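Local coordinates for protein Rab GDP-dissociation inhibitor (Saccharomyces cerevisiae, PDB 2BCG) that regulates the GDP/GTP exchange of the Rab GTPase SEC4 by inhibiting GDP dissociation, and extracts GDP-bound YPT7 from vacuolar membranes, at residues Gly28-Ser31 against Val32-Lys35; Asn94-Leu97 against Thr98-Ile102; Lys431-Tyr434 against Phe435-Thr438. All blocks are in the same frame, centred on the assembly; numbering follows the deposited sequence. Where two conformers were deposited one is given.

Interaction 1. Residues Gly28-Ser31 against Val32-Lys35; sequences GLLS and VDGK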
# COMPACT_ATOMS: atom_id res chain seq x y z
N GLY A 28 12.42 2.97 -2.06
CA GLY A 28 12.63 1.73 -2.83
C GLY A 28 13.37 1.92 -4.14
O GLY A 28 14.31 1.19 -4.43
N LEU A 29 12.96 2.92 -4.92
CA LEU A 29 13.61 3.17 -6.22
C LEU A 29 15.06 3.54 -6.06
O LEU A 29 15.93 3.08 -6.83
CB LEU A 29 12.87 4.27 -7.00
CG LEU A 29 11.46 3.89 -7.45
CD1 LEU A 29 10.81 5.09 -8.06
CD2 LEU A 29 11.46 2.68 -8.41
N LEU A 30 15.35 4.38 -5.07
CA LEU A 30 16.74 4.80 -4.86
C LEU A 30 17.61 3.66 -4.32
O LEU A 30 18.75 3.54 -4.73
CB LEU A 30 16.77 6.00 -3.95
CG LEU A 30 16.17 7.27 -4.60
CD1 LEU A 30 15.91 8.33 -3.54
CD2 LEU A 30 17.13 7.85 -5.70
N SER A 31 17.08 2.81 -3.44
CA SER A 31 17.79 1.63 -2.99
C SER A 31 18.07 0.72 -4.20
O SER A 31 19.21 0.21 -4.36
CB SER A 31 17.02 0.89 -1.89
OG SER A 31 17.10 1.62 -0.67
N VAL A 32 17.06 0.53 -5.05
CA VAL A 32 17.25 -0.26 -6.28
C VAL A 32 18.36 0.32 -7.17
O VAL A 32 19.13 -0.45 -7.79
CB VAL A 32 15.93 -0.43 -7.07
CG1 VAL A 32 16.19 -1.01 -8.48
CG2 VAL A 32 15.00 -1.35 -6.31
N ASP A 33 18.43 1.64 -7.25
CA ASP A 33 19.48 2.34 -8.03
C ASP A 33 20.89 2.09 -7.42
O ASP A 33 21.90 2.44 -8.05
CB ASP A 33 19.27 3.85 -8.01
CG ASP A 33 18.19 4.35 -8.98
OD1 ASP A 33 17.74 5.50 -8.78
OD2 ASP A 33 17.80 3.62 -9.93
N GLY A 34 20.97 1.51 -6.22
CA GLY A 34 22.26 1.30 -5.55
C GLY A 34 22.62 2.32 -4.49
O GLY A 34 23.73 2.28 -3.95
N LYS A 35 21.69 3.23 -4.15
CA LYS A 35 21.94 4.25 -3.15
C LYS A 35 21.77 3.64 -1.75
O LYS A 35 20.99 2.70 -1.56
CB LYS A 35 21.00 5.45 -3.33
CG LYS A 35 21.10 6.18 -4.68
CD LYS A 35 22.49 6.77 -4.84
CE LYS A 35 22.72 7.39 -6.22
NZ LYS A 35 24.20 7.46 -6.53
O HOH W 1 15.15 3.19 -9.58
O HOH W 2 19.64 1.61 0.55
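L30 and D33 meet where helix 21-32 ends: a leucine methyl, CD2, lies 3.9 Å from the carboxylate atom OD1 of D33, the two side chains running obliquely to one another. With CG of D33 lying beside its own backbone N (chi1 -79°), the carboxylate folds back over the last turn. Its OD2 accepts a water that also donates to L29 O, the carbonyl already bonded by D33 N at 2.9 Å. OD1 takes a different partner, the hydroxyl of Y434 on helix 424-438, which splits the two oxygens between solvent and protein.

S31 makes a similar detour through water. Its OG stands 4.1 Å from K35 O, and a water hydrogen-bonded to both spans the gap; S252 supplies the hydroxyl with a direct protein partner. K35 lays CB over L30 O at 3.3 Å before its chain bends and leads away.

The backbone evidence is a Schellman motif. K35 N bonds L30 O at 3.0 Å, and G34 N reaches S31 O at 2.9 Å from 62° out of that carbonyl's plane. G34 has positive phi (99°), where any side chain would collide with the carbonyl oxygen of D33, so glycine suits the position. The chemistry implies a helix end at which the carbonyls of L29, L30 and S31 are satisfied by turning amides and water, releasing the chain toward strand 37-40.

Interaction 2. Residues Asn94-Leu97 against Thr98-Ile102; sequences NGEL and TNILI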
# COMPACT_ATOMS: atom_id res chain seq x y z
N ASN A 94 -4.41 0.88 -15.48
CA ASN A 94 -3.28 1.09 -16.41
C ASN A 94 -2.45 2.29 -16.03
O ASN A 94 -1.71 2.87 -16.86
CB ASN A 94 -3.78 1.20 -17.88
CG ASN A 94 -2.66 0.98 -18.91
OD1 ASN A 94 -2.48 1.78 -19.84
ND2 ASN A 94 -1.88 -0.09 -18.72
N GLY A 95 -2.57 2.69 -14.76
CA GLY A 95 -1.84 3.83 -14.26
C GLY A 95 -0.36 3.59 -13.99
O GLY A 95 0.13 2.46 -14.03
N GLU A 96 0.34 4.66 -13.70
CA GLU A 96 1.77 4.56 -13.40
C GLU A 96 2.07 3.70 -12.15
O GLU A 96 3.08 2.97 -12.14
CB GLU A 96 2.39 5.94 -13.24
CG GLU A 96 3.93 5.92 -13.19
CD GLU A 96 4.55 5.40 -14.49
OE1 GLU A 96 4.20 5.92 -15.57
OE2 GLU A 96 5.39 4.46 -14.44
N LEU A 97 1.23 3.75 -11.11
CA LEU A 97 1.53 2.94 -9.92
C LEU A 97 1.53 1.47 -10.26
O LEU A 97 2.40 0.72 -9.80
CB LEU A 97 0.63 3.31 -8.72
CG LEU A 97 0.89 2.54 -7.42
CD1 LEU A 97 2.36 2.68 -6.99
CD2 LEU A 97 -0.05 2.99 -6.29
N THR A 98 0.60 1.04 -11.11
CA THR A 98 0.63 -0.37 -11.51
C THR A 98 1.94 -0.68 -12.26
O THR A 98 2.55 -1.74 -12.04
CB THR A 98 -0.61 -0.81 -12.32
OG1 THR A 98 -0.66 -0.09 -13.54
CG2 THR A 98 -1.86 -0.55 -11.52
N ASN A 99 2.37 0.23 -13.13
CA ASN A 99 3.63 0.07 -13.89
C ASN A 99 4.85 -0.08 -12.94
O ASN A 99 5.74 -0.92 -13.14
CB ASN A 99 3.80 1.26 -14.84
CG ASN A 99 4.93 1.06 -15.86
OD1 ASN A 99 5.12 -0.03 -16.37
ND2 ASN A 99 5.68 2.12 -16.12
N ILE A 100 4.87 0.74 -11.89
CA ILE A 100 5.95 0.67 -10.89
C ILE A 100 5.87 -0.63 -10.11
O ILE A 100 6.88 -1.29 -9.90
CB ILE A 100 5.90 1.87 -9.94
CG1 ILE A 100 6.10 3.17 -10.72
CG2 ILE A 100 6.94 1.73 -8.79
CD1 ILE A 100 5.85 4.41 -9.87
N LEU A 101 4.67 -1.00 -9.66
CA LEU A 101 4.47 -2.25 -8.96
C LEU A 101 5.00 -3.44 -9.73
O LEU A 101 5.64 -4.31 -9.15
CB LEU A 101 2.98 -2.46 -8.64
CG LEU A 101 2.40 -1.59 -7.51
CD1 LEU A 101 0.88 -1.57 -7.64
CD2 LEU A 101 2.84 -2.11 -6.11
N ILE A 102 4.69 -3.48 -11.02
CA ILE A 102 5.13 -4.62 -11.84
C ILE A 102 6.63 -4.65 -12.06
O ILE A 102 7.23 -5.70 -11.91
CB ILE A 102 4.45 -4.51 -13.22
CG1 ILE A 102 2.96 -4.72 -13.08
CG2 ILE A 102 5.05 -5.50 -14.19
CD1 ILE A 102 2.17 -4.25 -14.27
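T98 turns its hydroxyl back on G95, OG1 donating to G95 O at 2.7 Å. The first torsion sets OG1 between the backbone N and the carbonyl carbon, directed at the turn behind it. G95 O also accepts from N99 N, a longer bond of 3.3 Å lying in the carbonyl plane, so two donors grip this one oxygen.

E96 and N99 form the second pair, in the conformer given here, E96 having been modelled in two. In it N99 ND2 donates to E96 OE2 at 2.9 Å along a fairly straight path (164° at the hydrogen). It meets the syn side of the carboxylate, 31° out of that plane, whereas OE2 lies close to the amide plane; the two flat groups are turned 69° apart. CG of E96 extends opposite its backbone N, and a bend at chi2 brings OE2 round to the amide. I100 crosses the glutamate at about a right angle, with CD1 4.1 Å from E96 CG. On the buried side, L97 CG and L101 CD1 pack obliquely at 4.1 Å.

Farther out, E96 OE1 makes a long, weak ion pair with K431, while E424 accepts from E96 N at the first turn. T427 of helix 424-438 touches E96, L97 and I100, and L91 of strand 91-92 packs against L97 and L101. Apolar side chains of another protein chain in the assembly pack on T98, L101 and I102.

The arrangement is that of a helix N-terminus: G95 occupies the N-cap of helix 96-104, and the alpha-helical pattern opens with N99 N to G95 O and continues with I100 N to E96 O and L101 N to L97 O.

Interaction 3. Residues Lys431-Tyr434 against Phe435-Thr438; sequences KDIY and FRVT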
# COMPACT_ATOMS: atom_id res chain seq x y z
N LYS A 431 7.54 10.87 -9.58
CA LYS A 431 8.39 11.03 -10.78
C LYS A 431 9.05 12.39 -10.77
O LYS A 431 10.25 12.53 -11.11
CB LYS A 431 7.56 10.88 -12.07
CG LYS A 431 7.23 9.42 -12.42
CD LYS A 431 6.42 9.24 -13.74
CE LYS A 431 4.93 9.56 -13.59
NZ LYS A 431 4.09 9.24 -14.81
N ASP A 432 8.30 13.41 -10.37
CA ASP A 432 8.83 14.76 -10.32
C ASP A 432 9.96 14.86 -9.29
O ASP A 432 11.03 15.41 -9.57
CB ASP A 432 7.70 15.76 -10.02
CG ASP A 432 8.19 17.18 -9.98
OD1 ASP A 432 7.89 17.90 -8.99
OD2 ASP A 432 8.93 17.59 -10.94
N ILE A 433 9.74 14.28 -8.10
CA ILE A 433 10.74 14.33 -7.01
C ILE A 433 11.98 13.56 -7.45
O ILE A 433 13.11 14.01 -7.21
CB ILE A 433 10.19 13.74 -5.67
CG1 ILE A 433 9.06 14.60 -5.09
CG2 ILE A 433 11.34 13.65 -4.61
CD1 ILE A 433 8.21 13.85 -4.04
N TYR A 434 11.79 12.43 -8.14
CA TYR A 434 12.92 11.62 -8.56
C TYR A 434 13.78 12.40 -9.56
O TYR A 434 15.02 12.39 -9.44
CB TYR A 434 12.44 10.33 -9.19
CG TYR A 434 13.54 9.38 -9.57
CD1 TYR A 434 14.20 9.51 -10.80
CD2 TYR A 434 13.93 8.36 -8.71
CE1 TYR A 434 15.19 8.64 -11.16
CE2 TYR A 434 14.94 7.48 -9.06
CZ TYR A 434 15.57 7.63 -10.29
OH TYR A 434 16.57 6.75 -10.61
N PHE A 435 13.13 13.04 -10.53
CA PHE A 435 13.82 13.92 -11.51
C PHE A 435 14.58 15.05 -10.80
O PHE A 435 15.75 15.33 -11.12
CB PHE A 435 12.81 14.47 -12.53
CG PHE A 435 13.43 15.39 -13.55
CD1 PHE A 435 13.13 16.75 -13.53
CD2 PHE A 435 14.31 14.91 -14.51
CE1 PHE A 435 13.72 17.63 -14.50
CE2 PHE A 435 14.90 15.76 -15.46
CZ PHE A 435 14.61 17.12 -15.44
N ARG A 436 13.93 15.69 -9.83
CA ARG A 436 14.56 16.73 -9.00
C ARG A 436 15.80 16.21 -8.25
O ARG A 436 16.86 16.87 -8.22
CB ARG A 436 13.56 17.36 -8.02
CG ARG A 436 12.55 18.30 -8.69
CD ARG A 436 11.18 18.30 -8.01
NE ARG A 436 11.22 18.57 -6.58
CZ ARG A 436 10.17 18.33 -5.78
NH1 ARG A 436 9.05 17.83 -6.31
NH2 ARG A 436 10.23 18.58 -4.47
N VAL A 437 15.67 15.01 -7.69
CA VAL A 437 16.77 14.41 -6.91
C VAL A 437 17.94 13.95 -7.81
O VAL A 437 19.12 14.20 -7.50
CB VAL A 437 16.23 13.26 -6.02
CG1 VAL A 437 17.38 12.43 -5.41
CG2 VAL A 437 15.36 13.80 -4.93
N THR A 438 17.63 13.26 -8.91
CA THR A 438 18.68 12.60 -9.71
C THR A 438 19.10 13.36 -10.98
O THR A 438 20.17 13.07 -11.56
CB THR A 438 18.24 11.19 -10.18
OG1 THR A 438 17.24 11.33 -11.20
CG2 THR A 438 17.77 10.30 -9.01
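The last two turns of helix 424-438 carry this contact, built on i to i+4 pairs, among them an intrahelical salt bridge between D432 and R436. D432 OD1 receives NH1 of R436 at 2.9 Å, but the geometry is not a flat, two-pronged pairing: the nitrogen approaches from above the carboxylate, 51° out of its plane, and the carboxylate and guanidinium planes are 50° apart. CG of D432 points opposite its backbone N, which directs the acid along the helix, and the arginine chain bends at chi2 and chi3 to meet it. The CA and CB of I433 lie over one guanidinium face, toward its rim, and I433 CG1 comes within 3.5 Å of R436 NH1.

NE and NH2 bond the carbonyl oxygens of D405 and L413 respectively. A leucine in place of R436 would probably leave D432 without its charged mate and those two carbonyls without these donors.

Two residues further along, Y434 and T438 make a different kind of pair. T438 CG2 sits over one face of the tyrosine ring, 3.8 Å from the centroid and 16° off the normal, a CH-pi contact. The same threonine sends OG1 to Y434 O at 3.0 Å, from above the carbonyl plane, while T438 N bonds that oxygen at 2.8 Å; one carbonyl thus accepts two donors. I433 CG2 and V437 CG2 add an apolar contact at 4.0 Å.

Neighbouring elements cover part of the helix. I433 and Y434 pack on helix 21-32, at T22, L26 and L30, whereas R436 and V437 rest on Y412 of strand 411-413, an outermost strand within this chain of the parallel sheet.

In the fold
Helix 424-438 is the element that joins the three sites. Interaction 3 meets interaction 1 through a probable hydrogen bond between D33 OD1 and Y434 OH (2.5 Å), beside which L30 CD2 packs at 4.0 Å from Y434 CE2; their centres are 13 Å apart. It meets interaction 2 through the weak ion pair of E96 OE1 with K431 NZ, 3.4 Å long, the centres being about 17 Å apart. Interactions 1 and 2 do not touch, their nearest atoms about 5 Å apart. Of the geranylgeranyl groups, one lies about 9 Å from the side chain of N94, so interaction 2 neighbours the lipid site without lining it.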